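Side-chain contacts in Rpb7-binding protein seb1 (Schizosaccharomyces pombe 972h-, PDB 5MDT), which drives transcription termination by binding RNA polymerase II and nascent RNA, the part described here being its CTD-interacting domain: residues Ser13-Lys18 and Tyr48-Arg53; Arg71-Gly76 and Ala90-Gly95; Lys98-Thr103 and Ser133-Glu138; Asp109-Ala114 and Ser145-Ala150. All coordinates share one frame; numbering follows the deposited sequence.

Contact 1: Ser13-Lys18 and Tyr48-Arg53; sequences SLEHSK and YKYAKR
Tyr-50 reaches from helix 40-53 to the last turn of helix 4-16, where it meets Leu-14 and Glu-15. Its CG stands anti to the backbone N (chi1 171°), which carries the ring across the gap. The phenol end crosses the Leu-14 side chain at about a right angle, with Tyr-50 OH 3.5 Å from Leu-14 CG and Tyr-50 CZ 4.0 Å from Leu-14 CD2. Glu-15 sits at the ring's edge, its CB 3.7 Å from Tyr-50 CE1. A long flat residue suits this place, since it spans the two helices while helix 59-79 touches it through Ala-62. The pairing joins two helices separated in the chain by helix 23-35, within the all-helical superhelix of the CID fold, with a greasy inner layer and a charged outer one. That outer layer belongs to Arg-53, extended from CG to NE, whose guanidinium forms a salt bridge with Glu-15, gripping it side-on through two nitrogens. Arg-53 NE lies 2.8 Å from Glu-15 OE1 in a fairly straight bond (160°), and Arg-53 NH2 is 3.2 Å from the same oxygen. Both N-H groups approach in the guanidinium plane but from above one face of the carboxylate, the two planes being 52° apart. Tyr-50 CA covers one guanidinium face toward its rim.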
loop_
_atom_site.group_PDB
_atom_site.type_symbol
_atom_site.label_atom_id
_atom_site.label_comp_id
_atom_site.label_asym_id
_atom_site.label_seq_id
_atom_site.Cartn_x
_atom_site.Cartn_y
_atom_site.Cartn_z
ATOM N N SER A 13 -5.123 -16.403 -0.588
ATOM C CA SER A 13 -6.160 -16.701 0.421
ATOM C C SER A 13 -7.064 -15.480 0.637
ATOM O O SER A 13 -8.288 -15.623 0.678
ATOM C CB SER A 13 -5.527 -17.110 1.747
ATOM O OG SER A 13 -4.817 -18.330 1.621
ATOM N N LEU A 14 -6.470 -14.283 0.729
ATOM C CA LEU A 14 -7.236 -13.041 0.935
ATOM C C LEU A 14 -8.183 -12.761 -0.227
ATOM O O LEU A 14 -9.310 -12.299 -0.015
ATOM C CB LEU A 14 -6.278 -11.864 1.155
ATOM C CG LEU A 14 -6.889 -10.571 1.693
ATOM C CD1 LEU A 14 -7.415 -10.753 3.147
ATOM C CD2 LEU A 14 -5.849 -9.462 1.663
ATOM N N GLU A 15 -7.745 -13.085 -1.446
ATOM C CA GLU A 15 -8.562 -12.905 -2.649
ATOM C C GLU A 15 -9.879 -13.691 -2.552
ATOM O O GLU A 15 -10.916 -13.196 -2.996
ATOM C CB GLU A 15 -7.780 -13.371 -3.882
ATOM C CG GLU A 15 -8.310 -12.762 -5.162
ATOM C CD GLU A 15 -7.557 -13.173 -6.408
ATOM O OE1 GLU A 15 -6.414 -13.670 -6.282
ATOM O OE2 GLU A 15 -8.124 -13.015 -7.514
ATOM N N HIS A 16 -9.842 -14.889 -1.940
ATOM C CA HIS A 16 -11.017 -15.754 -1.794
ATOM C C HIS A 16 -11.863 -15.492 -0.531
ATOM O O HIS A 16 -12.953 -16.056 -0.415
ATOM C CB HIS A 16 -10.610 -17.233 -1.894
ATOM C CG HIS A 16 -9.977 -17.555 -3.213
ATOM N ND1 HIS A 16 -8.604 -17.658 -3.348
ATOM C CD2 HIS A 16 -10.546 -17.698 -4.434
ATOM C CE1 HIS A 16 -8.385 -17.897 -4.630
ATOM N NE2 HIS A 16 -9.521 -17.921 -5.324
ATOM N N SER A 17 -11.400 -14.608 0.376
ATOM C CA SER A 17 -12.125 -14.236 1.601
ATOM C C SER A 17 -13.395 -13.421 1.265
ATOM O O SER A 17 -13.541 -12.941 0.137
ATOM C CB SER A 17 -11.209 -13.439 2.529
ATOM O OG SER A 17 -11.035 -12.106 2.075
ATOM N N LYS A 18 -14.306 -13.262 2.223
ATOM C CA LYS A 18 -15.520 -12.503 1.954
ATOM C C LYS A 18 -15.271 -10.990 1.832
ATOM O O LYS A 18 -15.879 -10.348 0.974
ATOM C CB LYS A 18 -16.610 -12.794 3.015
ATOM C CG LYS A 18 -17.070 -14.251 3.017
ATOM C CD LYS A 18 -18.470 -14.437 3.599
ATOM C CE LYS A 18 -18.946 -15.857 3.399
ATOM N NZ LYS A 18 -20.381 -16.016 3.748
ATOM N N TYR A 48 0.746 -4.802 -6.151
ATOM C CA TYR A 48 0.135 -4.151 -7.304
ATOM C C TYR A 48 -0.731 -5.176 -8.063
ATOM O O TYR A 48 -1.896 -4.901 -8.332
ATOM C CB TYR A 48 1.239 -3.574 -8.222
ATOM C CG TYR A 48 0.708 -2.977 -9.517
ATOM C CD1 TYR A 48 0.197 -1.680 -9.554
ATOM C CD2 TYR A 48 0.609 -3.749 -10.671
ATOM C CE1 TYR A 48 -0.305 -1.131 -10.739
ATOM C CE2 TYR A 48 0.137 -3.206 -11.868
ATOM C CZ TYR A 48 -0.339 -1.905 -11.892
ATOM O OH TYR A 48 -0.811 -1.407 -13.085
ATOM N N LYS A 49 -0.186 -6.376 -8.339
ATOM C CA LYS A 49 -0.930 -7.415 -9.099
ATOM C C LYS A 49 -2.181 -7.854 -8.329
ATOM O O LYS A 49 -3.276 -7.914 -8.911
ATOM C CB LYS A 49 -0.034 -8.622 -9.388
ATOM C CG LYS A 49 0.981 -8.278 -10.481
ATOM C CD LYS A 49 2.031 -9.403 -10.685
ATOM C CE LYS A 49 1.532 -10.734 -11.210
ATOM N NZ LYS A 49 0.877 -10.623 -12.515
ATOM N N TYR A 50 -2.048 -8.054 -7.019
ATOM C CA TYR A 50 -3.215 -8.429 -6.212
ATOM C C TYR A 50 -4.269 -7.334 -6.244
ATOM O O TYR A 50 -5.435 -7.630 -6.519
ATOM C CB TYR A 50 -2.811 -8.736 -4.744
ATOM C CG TYR A 50 -4.030 -8.916 -3.850
ATOM C CD1 TYR A 50 -4.815 -10.064 -3.927
ATOM C CD2 TYR A 50 -4.417 -7.919 -2.953
ATOM C CE1 TYR A 50 -5.961 -10.218 -3.139
ATOM C CE2 TYR A 50 -5.583 -8.049 -2.187
ATOM C CZ TYR A 50 -6.337 -9.207 -2.274
ATOM O OH TYR A 50 -7.491 -9.382 -1.555
ATOM N N ALA A 51 -3.876 -6.063 -5.965
ATOM C CA ALA A 51 -4.865 -4.966 -5.926
ATOM C C ALA A 51 -5.626 -4.828 -7.236
ATOM O O ALA A 51 -6.838 -4.626 -7.244
ATOM C CB ALA A 51 -4.177 -3.661 -5.600
ATOM N N LYS A 52 -4.927 -4.994 -8.347
ATOM C CA LYS A 52 -5.573 -4.810 -9.658
ATOM C C LYS A 52 -6.521 -5.959 -9.994
ATOM O O LYS A 52 -7.570 -5.706 -10.567
ATOM C CB LYS A 52 -4.480 -4.660 -10.735
ATOM C CG LYS A 52 -3.689 -3.335 -10.645
ATOM C CD LYS A 52 -4.524 -2.061 -10.991
ATOM C CE LYS A 52 -4.754 -1.939 -12.477
ATOM N NZ LYS A 52 -5.633 -0.778 -12.844
ATOM N N ARG A 53 -6.201 -7.212 -9.594
ATOM C CA ARG A 53 -7.095 -8.346 -9.930
ATOM C C ARG A 53 -8.185 -8.590 -8.909
ATOM O O ARG A 53 -9.146 -9.293 -9.203
ATOM C CB ARG A 53 -6.302 -9.657 -10.141
ATOM C CG ARG A 53 -5.753 -10.293 -8.859
ATOM C CD ARG A 53 -4.896 -11.535 -9.148
ATOM N NE ARG A 53 -4.630 -12.257 -7.897
ATOM C CZ ARG A 53 -3.477 -12.234 -7.238
ATOM N NH1 ARG A 53 -2.420 -11.621 -7.746
ATOM N NH2 ARG A 53 -3.358 -12.893 -6.086
#

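Contact 2: Arg71-Gly76 and Ala90-Gly95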
loop_
_atom_site.group_PDB
_atom_site.type_symbol
_atom_site.label_atom_id
_atom_site.label_comp_id
_atom_site.label_asym_id
_atom_site.label_seq_id
_atom_site.Cartn_x
_atom_site.Cartn_y
_atom_site.Cartn_z
ATOM N N ARG A 71 4.629 2.296 5.173
ATOM C CA ARG A 71 5.048 2.899 6.446
ATOM C C ARG A 71 6.152 2.078 7.147
ATOM O O ARG A 71 7.021 2.658 7.795
ATOM C CB ARG A 71 3.848 3.142 7.342
ATOM C CG ARG A 71 3.001 4.335 6.868
ATOM C CD ARG A 71 1.955 4.773 7.888
ATOM N NE ARG A 71 0.924 3.750 8.065
ATOM C CZ ARG A 71 0.895 2.860 9.053
ATOM N NH1 ARG A 71 1.820 2.884 10.007
ATOM N NH2 ARG A 71 -0.056 1.936 9.093
ATOM N N SER A 72 6.154 0.746 6.960
ATOM C CA SER A 72 7.197 -0.119 7.527
ATOM C C SER A 72 8.528 0.073 6.793
ATOM O O SER A 72 9.537 0.221 7.463
ATOM C CB SER A 72 6.750 -1.572 7.552
ATOM O OG SER A 72 5.712 -1.721 8.509
ATOM N N PHE A 73 8.523 0.213 5.439
ATOM C CA PHE A 73 9.754 0.531 4.701
ATOM C C PHE A 73 10.263 1.917 5.103
ATOM O O PHE A 73 11.465 2.101 5.263
ATOM C CB PHE A 73 9.518 0.516 3.181
ATOM C CG PHE A 73 9.357 -0.829 2.504
ATOM C CD1 PHE A 73 10.196 -1.893 2.822
ATOM C CD2 PHE A 73 8.466 -0.989 1.449
ATOM C CE1 PHE A 73 10.089 -3.122 2.150
ATOM C CE2 PHE A 73 8.381 -2.208 0.756
ATOM C CZ PHE A 73 9.192 -3.264 1.108
ATOM N N GLN A 74 9.347 2.897 5.253
ATOM C CA GLN A 74 9.693 4.257 5.679
ATOM C C GLN A 74 10.384 4.216 7.055
ATOM O O GLN A 74 11.430 4.858 7.236
ATOM C CB GLN A 74 8.435 5.146 5.722
ATOM C CG GLN A 74 8.720 6.549 6.274
ATOM C CD GLN A 74 7.506 7.401 6.529
ATOM O OE1 GLN A 74 6.378 6.911 6.669
ATOM N NE2 GLN A 74 7.730 8.707 6.652
ATOM N N ASP A 75 9.841 3.414 7.998
ATOM C CA ASP A 75 10.446 3.287 9.338
ATOM C C ASP A 75 11.861 2.726 9.269
ATOM O O ASP A 75 12.768 3.243 9.935
ATOM C CB ASP A 75 9.565 2.436 10.270
ATOM C CG ASP A 75 8.254 3.081 10.665
ATOM O OD1 ASP A 75 8.119 4.316 10.493
ATOM O OD2 ASP A 75 7.355 2.351 11.134
ATOM N N GLY A 76 12.038 1.697 8.437
ATOM C CA GLY A 76 13.333 1.067 8.205
ATOM C C GLY A 76 14.349 2.030 7.618
ATOM O O GLY A 76 15.515 2.006 8.006
ATOM N N ALA A 90 17.916 -1.666 -3.221
ATOM C CA ALA A 90 17.820 -2.953 -2.525
ATOM C C ALA A 90 17.563 -2.819 -1.026
ATOM O O ALA A 90 17.628 -3.817 -0.308
ATOM C CB ALA A 90 19.093 -3.764 -2.759
ATOM N N SER A 91 17.304 -1.593 -0.537
ATOM C CA SER A 91 17.087 -1.368 0.882
ATOM C C SER A 91 15.748 -0.673 1.161
ATOM O O SER A 91 14.929 -0.532 0.245
ATOM C CB SER A 91 18.250 -0.582 1.493
ATOM O OG SER A 91 18.210 -0.635 2.909
ATOM N N PHE A 92 15.479 -0.312 2.428
ATOM C CA PHE A 92 14.168 0.203 2.862
ATOM C C PHE A 92 13.666 1.401 2.070
ATOM O O PHE A 92 12.493 1.426 1.721
ATOM C CB PHE A 92 14.168 0.503 4.358
ATOM C CG PHE A 92 14.468 -0.713 5.195
ATOM C CD1 PHE A 92 13.487 -1.669 5.437
ATOM C CD2 PHE A 92 15.744 -0.921 5.715
ATOM C CE1 PHE A 92 13.779 -2.821 6.173
ATOM C CE2 PHE A 92 16.032 -2.066 6.464
ATOM C CZ PHE A 92 15.047 -3.005 6.692
ATOM N N SER A 93 14.543 2.384 1.784
ATOM C CA SER A 93 14.168 3.563 0.991
ATOM C C SER A 93 13.729 3.185 -0.440
ATOM O O SER A 93 12.855 3.855 -0.997
ATOM C CB SER A 93 15.294 4.592 0.963
ATOM O OG SER A 93 16.528 4.002 0.594
ATOM N N GLY A 94 14.331 2.121 -1.004
ATOM C CA GLY A 94 13.955 1.578 -2.309
ATOM C C GLY A 94 12.540 1.047 -2.273
ATOM O O GLY A 94 11.727 1.399 -3.125
ATOM N N GLY A 95 12.208 0.292 -1.221
ATOM C CA GLY A 95 10.849 -0.233 -1.056
ATOM C C GLY A 95 9.824 0.874 -0.869
ATOM O O GLY A 95 8.730 0.814 -1.434
#
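Phe-73 and Phe-92 bring helix 59-79 and the start of helix 92-113 so close that their CA atoms lie 4.8 Å apart. The two segments belong to successive helices of the CID superhelix, joined by a long connection, and their packing is reciprocal: each contributes one phenylalanine and one glycine. Phe-73 lays a face of its ring over Gly-95, whose CA is 3.7 Å from the ring centroid and 20° off the normal, a CH-pi contact. Phe-92 does the same to Gly-76, with Gly-76 CA 4.0 Å from its centroid and 22° off the normal. Glycine suits both places because it carries no CB, which at either position would point into the facing ring. Both phenylalanines hold CG anti to their own carbonyl carbon, the rotation about the CA-CB bond that sets each ring over the other helix's glycine. Where the backbones are nearest, Phe-73 O is 3.3 Å from Phe-92 CB, and Phe-92 O is 3.4 Å from Phe-73 CB. Met-34 of helix 23-35 touches both phenylalanines. Beside them, the carboxylate of Glu-82 accepts from Ser-91 and Ser-93 at the start of helix 92-113. On the ring of Phe-73, Phe-73 CD2 comes to 3.3 Å from Gly-95 C.

Contact 3: Lys98-Thr103 and Ser133-Glu138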
loop_
_atom_site.group_PDB
_atom_site.type_symbol
_atom_site.label_atom_id
_atom_site.label_comp_id
_atom_site.label_asym_id
_atom_site.label_seq_id
_atom_site.Cartn_x
_atom_site.Cartn_y
_atom_site.Cartn_z
ATOM N N LYS A 98 9.314 2.524 -4.347
ATOM C CA LYS A 98 8.505 1.672 -5.242
ATOM C C LYS A 98 7.056 1.641 -4.774
ATOM O O LYS A 98 6.171 1.745 -5.614
ATOM C CB LYS A 98 9.056 0.248 -5.352
ATOM C CG LYS A 98 10.423 0.186 -6.016
ATOM C CD LYS A 98 10.921 -1.254 -6.151
ATOM C CE LYS A 98 12.372 -1.337 -6.588
ATOM N NZ LYS A 98 13.333 -0.968 -5.500
ATOM N N ALA A 99 6.800 1.519 -3.453
ATOM C CA ALA A 99 5.406 1.531 -2.956
ATOM C C ALA A 99 4.737 2.893 -3.271
ATOM O O ALA A 99 3.577 2.927 -3.681
ATOM C CB ALA A 99 5.366 1.226 -1.461
ATOM N N ALA A 100 5.491 4.009 -3.145
ATOM C CA ALA A 100 4.986 5.347 -3.494
ATOM C C ALA A 100 4.589 5.396 -4.981
ATOM O O ALA A 100 3.530 5.940 -5.320
ATOM C CB ALA A 100 6.052 6.400 -3.210
ATOM N N GLU A 101 5.425 4.794 -5.853
ATOM C CA GLU A 101 5.237 4.769 -7.308
ATOM C C GLU A 101 3.934 4.112 -7.750
ATOM O O GLU A 101 3.388 4.505 -8.781
ATOM C CB GLU A 101 6.444 4.117 -8.028
ATOM C CG GLU A 101 7.730 4.919 -7.940
ATOM C CD GLU A 101 8.021 5.861 -9.090
ATOM O OE1 GLU A 101 7.172 6.735 -9.384
ATOM O OE2 GLU A 101 9.121 5.745 -9.678
ATOM N N ILE A 102 3.449 3.110 -7.007
ATOM C CA ILE A 102 2.184 2.432 -7.356
ATOM C C ILE A 102 0.958 3.020 -6.613
ATOM O O ILE A 102 -0.164 2.613 -6.907
ATOM C CB ILE A 102 2.256 0.882 -7.155
ATOM C CG1 ILE A 102 2.349 0.504 -5.654
ATOM C CG2 ILE A 102 3.398 0.257 -8.002
ATOM C CD1 ILE A 102 2.025 -0.999 -5.299
ATOM N N THR A 103 1.160 3.908 -5.613
ATOM C CA THR A 103 0.051 4.409 -4.798
ATOM C C THR A 103 -1.035 5.111 -5.624
ATOM O O THR A 103 -2.210 4.790 -5.427
ATOM C CB THR A 103 0.577 5.262 -3.637
ATOM O OG1 THR A 103 1.341 4.410 -2.802
ATOM C CG2 THR A 103 -0.546 5.908 -2.805
ATOM N N SER A 133 4.346 11.794 7.431
ATOM C CA SER A 133 5.104 12.412 6.324
ATOM C C SER A 133 5.569 11.331 5.295
ATOM O O SER A 133 6.649 11.436 4.710
ATOM C CB SER A 133 6.285 13.229 6.852
ATOM O OG SER A 133 5.872 14.214 7.784
ATOM N N THR A 134 4.725 10.298 5.080
ATOM C CA THR A 134 4.994 9.152 4.190
ATOM C C THR A 134 5.135 9.588 2.728
ATOM O O THR A 134 5.991 9.075 2.005
ATOM C CB THR A 134 3.908 8.068 4.386
ATOM O OG1 THR A 134 3.782 7.773 5.772
ATOM C CG2 THR A 134 4.200 6.772 3.623
ATOM N N PHE A 135 4.282 10.521 2.301
ATOM C CA PHE A 135 4.268 11.035 0.934
ATOM C C PHE A 135 4.361 12.560 0.929
ATOM O O PHE A 135 3.860 13.188 1.867
ATOM C CB PHE A 135 2.982 10.583 0.212
ATOM C CG PHE A 135 2.832 9.082 0.084
ATOM C CD1 PHE A 135 3.844 8.310 -0.469
ATOM C CD2 PHE A 135 1.674 8.442 0.513
ATOM C CE1 PHE A 135 3.710 6.917 -0.567
ATOM C CE2 PHE A 135 1.530 7.054 0.383
ATOM C CZ PHE A 135 2.552 6.302 -0.148
ATOM N N PRO A 136 4.951 13.174 -0.135
ATOM C CA PRO A 136 5.006 14.648 -0.207
ATOM C C PRO A 136 3.600 15.277 -0.221
ATOM O O PRO A 136 2.677 14.630 -0.727
ATOM C CB PRO A 136 5.743 14.907 -1.530
ATOM C CG PRO A 136 6.488 13.653 -1.810
ATOM C CD PRO A 136 5.582 12.564 -1.324
ATOM N N PRO A 137 3.399 16.509 0.323
ATOM C CA PRO A 137 2.042 17.100 0.345
ATOM C C PRO A 137 1.339 17.221 -1.008
ATOM O O PRO A 137 0.114 17.105 -1.051
ATOM C CB PRO A 137 2.259 18.473 0.993
ATOM C CG PRO A 137 3.511 18.331 1.774
ATOM C CD PRO A 137 4.376 17.400 0.982
ATOM N N GLU A 138 2.109 17.434 -2.100
ATOM C CA GLU A 138 1.606 17.550 -3.479
ATOM C C GLU A 138 0.913 16.257 -3.913
ATOM O O GLU A 138 -0.126 16.312 -4.572
ATOM C CB GLU A 138 2.742 17.887 -4.459
ATOM C CG GLU A 138 3.395 19.236 -4.204
ATOM C CD GLU A 138 4.260 19.782 -5.324
ATOM O OE1 GLU A 138 4.907 18.981 -6.038
ATOM O OE2 GLU A 138 4.311 21.026 -5.468
#
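Phe-135 aims its side chain at helix 92-113, where Ala-100 and Thr-103 receive it one after the other. From CB, which heads toward that helix, CG is set anti to the carbonyl carbon (chi1 -61°), and the ring extends between the two residues. On one side of the ring Phe-135 CD1 lies 4.0 Å from Ala-100 CB. One atom further, Phe-135 CE1 is 3.6 Å from both the CA and the CB of Ala-100; so small a residue lets the aromatic carbon come up against the helix backbone itself. The ring is presented by the turn that leads from helix 119-131 into helix 137-150 of the CID superhelix. Ser-133, with its positive phi, closes the earlier helix in a Schellman motif, and Pro-136 is at the N-cap position of the later one. Thr-134 turns back over the ring, placing its CG2 above the centre of one face, while Trp-129 meets Phe-135 edge-to-face. At the tip, Phe-135 CZ is 3.5 Å from Thr-103 OG1, and Phe-135 CE2 on the other side is 4.0 Å from Thr-103 CG2. The threonine thus offers both its branches to the ring. Its hydroxyl, buried against a hydrocarbon, is satisfied within its own helix: Thr-103 OG1 donates to Ala-99 O at 2.8 Å, from 36° above the carbonyl plane.

Contact 4: Asp109-Ala114 and Ser145-Ala150; sequences DAIQHA and SKLKDA
Ile-111 fits its branched side chain against one turn of helix 137-150, touching Lys-146, Leu-147 and Ala-150. The helix segments 109-113 and 145-150 run parallel, 1° apart in direction and with axes 10.5 Å apart, as alternate helices of the CID's superhelix, with helix 119-131 between them in the chain. Each branch of the isoleucine has its own partner. Ile-111 CG2, anti to the backbone N, lies 3.5 Å from Ala-150 CB, a small residue where the backbones are nearest. Ile-111 CG1 leads the other way and lies 3.7 Å from Leu-147 CD2. Beyond it Ile-111 CD1 comes 3.7 Å from Lys-146 CB. Beta-branched isoleucine is well suited here, because its two arms spread along the facing helix, one toward Ala-150 and one toward Lys-146 and Leu-147. Lys-146 lends only the root of its chain, crossing Ile-111 at about a right angle, and its amino end leads away. In the next shell, helix 119-131 joins the two: Ile-122 touches both Ala-110 and Leu-147, and Leu-123 adds to the packing of Leu-147. Helix 59-79 also packs on Ala-110, through Leu-63 and Lys-59, and the amino group of Lys-59 forms a salt bridge with Asp-109 OD2.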
loop_
_atom_site.group_PDB
_atom_site.type_symbol
_atom_site.label_atom_id
_atom_site.label_comp_id
_atom_site.label_asym_id
_atom_site.label_seq_id
_atom_site.Cartn_x
_atom_site.Cartn_y
_atom_site.Cartn_z
ATOM N N ASP A 109 -7.700 3.097 -9.005
ATOM C CA ASP A 109 -8.404 1.837 -9.242
ATOM C C ASP A 109 -9.494 1.643 -8.179
ATOM O O ASP A 109 -10.606 1.216 -8.506
ATOM C CB ASP A 109 -7.394 0.681 -9.192
ATOM C CG ASP A 109 -7.960 -0.678 -9.516
ATOM O OD1 ASP A 109 -8.281 -0.919 -10.702
ATOM O OD2 ASP A 109 -8.001 -1.534 -8.604
ATOM N N ALA A 110 -9.198 1.985 -6.913
ATOM C CA ALA A 110 -10.193 1.847 -5.858
ATOM C C ALA A 110 -11.303 2.854 -6.065
ATOM O O ALA A 110 -12.477 2.501 -5.917
ATOM C CB ALA A 110 -9.548 2.033 -4.481
ATOM N N ILE A 111 -10.965 4.082 -6.505
ATOM C CA ILE A 111 -11.989 5.109 -6.815
ATOM C C ILE A 111 -12.942 4.605 -7.919
ATOM O O ILE A 111 -14.165 4.777 -7.835
ATOM C CB ILE A 111 -11.317 6.470 -7.182
ATOM C CG1 ILE A 111 -10.665 7.125 -5.946
ATOM C CG2 ILE A 111 -12.272 7.430 -7.904
ATOM C CD1 ILE A 111 -9.831 8.395 -6.221
ATOM N N GLN A 112 -12.383 3.962 -8.939
ATOM C CA GLN A 112 -13.184 3.464 -10.060
ATOM C C GLN A 112 -14.106 2.288 -9.666
ATOM O O GLN A 112 -15.236 2.230 -10.119
ATOM C CB GLN A 112 -12.253 3.064 -11.218
ATOM C CG GLN A 112 -12.952 2.819 -12.551
ATOM C CD GLN A 112 -12.006 2.269 -13.594
ATOM O OE1 GLN A 112 -10.785 2.453 -13.534
ATOM N NE2 GLN A 112 -12.554 1.591 -14.589
ATOM N N HIS A 113 -13.642 1.384 -8.788
ATOM C CA HIS A 113 -14.346 0.135 -8.511
ATOM C C HIS A 113 -14.955 -0.081 -7.142
ATOM O O HIS A 113 -15.908 -0.852 -7.036
ATOM C CB HIS A 113 -13.352 -1.022 -8.759
ATOM C CG HIS A 113 -12.931 -1.115 -10.184
ATOM N ND1 HIS A 113 -13.845 -1.397 -11.188
ATOM C CD2 HIS A 113 -11.719 -0.905 -10.738
ATOM C CE1 HIS A 113 -13.159 -1.354 -12.321
ATOM N NE2 HIS A 113 -11.872 -1.079 -12.101
ATOM N N ALA A 114 -14.360 0.485 -6.094
ATOM C CA ALA A 114 -14.784 0.194 -4.737
ATOM C C ALA A 114 -16.160 0.731 -4.389
ATOM O O ALA A 114 -16.593 1.745 -4.966
ATOM C CB ALA A 114 -13.749 0.698 -3.737
ATOM N N SER A 145 -8.107 15.356 -3.516
ATOM C CA SER A 145 -8.939 16.003 -4.541
ATOM C C SER A 145 -9.748 14.966 -5.329
ATOM O O SER A 145 -10.958 15.135 -5.488
ATOM C CB SER A 145 -8.071 16.832 -5.483
ATOM O OG SER A 145 -8.801 17.321 -6.599
ATOM N N LYS A 146 -9.085 13.879 -5.772
ATOM C CA LYS A 146 -9.684 12.778 -6.522
ATOM C C LYS A 146 -10.745 12.040 -5.709
ATOM O O LYS A 146 -11.817 11.744 -6.237
ATOM C CB LYS A 146 -8.600 11.817 -7.049
ATOM C CG LYS A 146 -7.834 12.376 -8.246
ATOM C CD LYS A 146 -6.687 11.458 -8.660
ATOM C CE LYS A 146 -5.967 11.954 -9.892
ATOM N NZ LYS A 146 -5.114 13.138 -9.607
ATOM N N LEU A 147 -10.466 11.773 -4.410
ATOM C CA LEU A 147 -11.432 11.111 -3.531
ATOM C C LEU A 147 -12.669 11.979 -3.289
ATOM O O LEU A 147 -13.794 11.492 -3.439
ATOM C CB LEU A 147 -10.769 10.682 -2.199
ATOM C CG LEU A 147 -9.738 9.560 -2.336
ATOM C CD1 LEU A 147 -8.766 9.560 -1.157
ATOM C CD2 LEU A 147 -10.415 8.210 -2.460
ATOM N N LYS A 148 -12.463 13.280 -2.996
ATOM C CA LYS A 148 -13.535 14.250 -2.747
ATOM C C LYS A 148 -14.446 14.365 -3.973
ATOM O O LYS A 148 -15.667 14.335 -3.824
ATOM C CB LYS A 148 -12.955 15.619 -2.346
ATOM C CG LYS A 148 -12.201 15.629 -1.007
ATOM C CD LYS A 148 -13.109 15.699 0.220
ATOM C CE LYS A 148 -12.312 15.969 1.470
ATOM N NZ LYS A 148 -13.146 15.856 2.696
ATOM N N ASP A 149 -13.848 14.418 -5.184
ATOM C CA ASP A 149 -14.555 14.452 -6.469
ATOM C C ASP A 149 -15.396 13.189 -6.648
ATOM O O ASP A 149 -16.556 13.275 -7.038
ATOM C CB ASP A 149 -13.553 14.556 -7.634
ATOM C CG ASP A 149 -12.897 15.911 -7.846
ATOM O OD1 ASP A 149 -13.183 16.847 -7.063
ATOM O OD2 ASP A 149 -12.065 16.024 -8.769
ATOM N N ALA A 150 -14.824 12.018 -6.325
ATOM C CA ALA A 150 -15.510 10.736 -6.472
ATOM C C ALA A 150 -16.725 10.553 -5.545
ATOM O O ALA A 150 -17.664 9.849 -5.913
ATOM C CB ALA A 150 -14.534 9.611 -6.267
#

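Overall arrangement
Helix 92-113 links three of the four contacts: it starts in contact 2, passes through contact 3 and ends in contact 4. Contacts 2 and 3, with centres about 12 Å apart, touch through a probable hydrogen bond between Gln-74 OE1 and Thr-134 OG1, 2.9 Å apart. Contacts 3 and 4 share helix 137-150 as well, and their segments alternate along the chain; their centres are about 17 Å apart. Contact 1 lies across the chain's centre from contacts 2 and 3, yet Tyr-48 packs on Ile-102 of contact 3. Toward contact 4, whose centre is about 19 Å away, Lys-52 makes a long, weak ion pair with Asp-109.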